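Local coordinates for DyP-type peroxidase (Pleurotus ostreatus PC15, PDB 6FSK), which probably uses hydrogen peroxide and a bound heme b to oxidise substrates such as dyes and divalent manganese, at residues F120-A123 and F128-D131. The protein carries 1 engineered substitution. Sequence-based numbering, arbitrary orientation.
Sequences FTPA and FLKD
L129 reaches across to T121 and P122 with the two methyls of its fork, bridging the second strand of the antiparallel hairpin 113-116/119-122 and the loop that leads on to strand 134-140 of the ferredoxin-like N-terminal region of the DyP fold. The CB of L129 is directed at the strand, whereas the CB bonds of T121 and P122 run across the line between the segments. Leucine suits its place because its branched end lets CD1 meet T121 while CD2 meets P122. Across T121 the leucine runs at about a right angle, and CD1 of L129 meets CG2 of T121 at 3.8 Å. Threonine offers a methyl as well as a hydroxyl: with OG1 beside the backbone N (chi1 -55°), CG2 is placed anti to that N and faces the leucine. P122 and L129 instead lie alongside one another in opposing senses, CD2 of L129 3.9 Å from CG of the proline ring, a compact apolar flank. No hydrogen bond joins the segments. Outside, R103 donates a hydrogen bond to the carbonyl O of L129 and forms a salt bridge with D131, while T121 pairs through its backbone with S114. The nearest approach brings CD2 of L129 to 3.6 Å from the carbonyl O of P122.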
loop_
_atom_site.group_PDB
_atom_site.type_symbol
_atom_site.label_atom_id
_atom_site.label_comp_id
_atom_site.label_asym_id
_atom_site.label_seq_id
_atom_site.Cartn_x
_atom_site.Cartn_y
_atom_site.Cartn_z
ATOM N N PHE A 120 17.314 7.524 -15.907
ATOM C CA PHE A 120 16.916 6.169 -15.499
ATOM C C PHE A 120 15.598 5.790 -16.147
ATOM O O PHE A 120 14.691 6.618 -16.130
ATOM C CB PHE A 120 16.716 6.168 -13.995
ATOM C CG PHE A 120 16.235 4.841 -13.433
ATOM C CD1 PHE A 120 17.032 3.779 -13.305
ATOM C CD2 PHE A 120 14.908 4.712 -13.030
ATOM C CE1 PHE A 120 16.614 2.556 -12.782
ATOM C CE2 PHE A 120 14.496 3.519 -12.492
ATOM C CZ PHE A 120 15.346 2.421 -12.403
ATOM N N THR A 121 15.461 4.577 -16.714
ATOM C CA THR A 121 14.216 4.049 -17.140
ATOM C C THR A 121 13.930 2.817 -16.349
ATOM O O THR A 121 14.683 1.873 -16.405
ATOM C CB THR A 121 14.245 3.705 -18.640
ATOM O OG1 THR A 121 14.638 4.888 -19.295
ATOM C CG2 THR A 121 12.870 3.284 -19.179
ATOM N N PRO A 122 12.827 2.795 -15.554
ATOM C CA PRO A 122 12.563 1.575 -14.812
ATOM C C PRO A 122 12.107 0.458 -15.754
ATOM O O PRO A 122 11.499 0.760 -16.861
ATOM C CB PRO A 122 11.334 1.981 -13.920
ATOM C CG PRO A 122 10.792 3.130 -14.503
ATOM C CD PRO A 122 11.847 3.866 -15.259
ATOM N N ALA A 123 12.295 -0.788 -15.325
ATOM C CA ALA A 123 11.889 -1.953 -16.130
ATOM C C ALA A 123 10.423 -2.189 -15.853
ATOM O O ALA A 123 10.002 -3.088 -15.116
ATOM C CB ALA A 123 12.702 -3.131 -15.796
ATOM N N PHE A 128 3.339 2.326 -18.612
ATOM C CA PHE A 128 3.718 3.090 -17.414
ATOM C C PHE A 128 4.963 3.900 -17.558
ATOM O O PHE A 128 5.331 4.660 -16.670
ATOM C CB PHE A 128 3.772 2.126 -16.174
ATOM C CG PHE A 128 2.398 1.640 -15.740
ATOM C CD1 PHE A 128 1.562 2.518 -15.020
ATOM C CD2 PHE A 128 1.911 0.398 -16.052
ATOM C CE1 PHE A 128 0.291 2.112 -14.669
ATOM C CE2 PHE A 128 0.626 -0.018 -15.669
ATOM C CZ PHE A 128 -0.154 0.845 -14.956
ATOM N N LEU A 129 5.603 3.770 -18.742
ATOM C CA LEU A 129 6.697 4.601 -19.117
ATOM C C LEU A 129 6.199 5.833 -19.806
ATOM O O LEU A 129 6.963 6.762 -19.992
ATOM C CB LEU A 129 7.737 3.805 -19.929
ATOM C CG LEU A 129 8.415 2.689 -19.201
ATOM C CD1 LEU A 129 9.405 2.052 -20.168
ATOM C CD2 LEU A 129 9.123 3.226 -17.986
ATOM N N LYS A 130 4.938 5.908 -20.162
ATOM C CA LYS A 130 4.358 7.132 -20.732
ATOM C C LYS A 130 3.954 8.090 -19.680
ATOM O O LYS A 130 3.709 7.710 -18.527
ATOM C CB LYS A 130 3.164 6.834 -21.612
ATOM C CG LYS A 130 3.447 5.874 -22.724
ATOM C CD LYS A 130 2.310 5.778 -23.742
ATOM C CE LYS A 130 2.805 5.109 -25.048
ATOM N NZ LYS A 130 3.633 3.839 -24.804
ATOM N N ASP A 131 3.823 9.362 -20.022
ATOM C CA ASP A 131 3.275 10.331 -19.086
ATOM C C ASP A 131 1.798 9.990 -18.862
ATOM O O ASP A 131 0.976 9.805 -19.778
ATOM C CB ASP A 131 3.296 11.758 -19.698
ATOM C CG ASP A 131 4.694 12.409 -19.766
ATOM O OD1 ASP A 131 5.708 11.830 -19.460
ATOM O OD2 ASP A 131 4.697 13.615 -20.185
#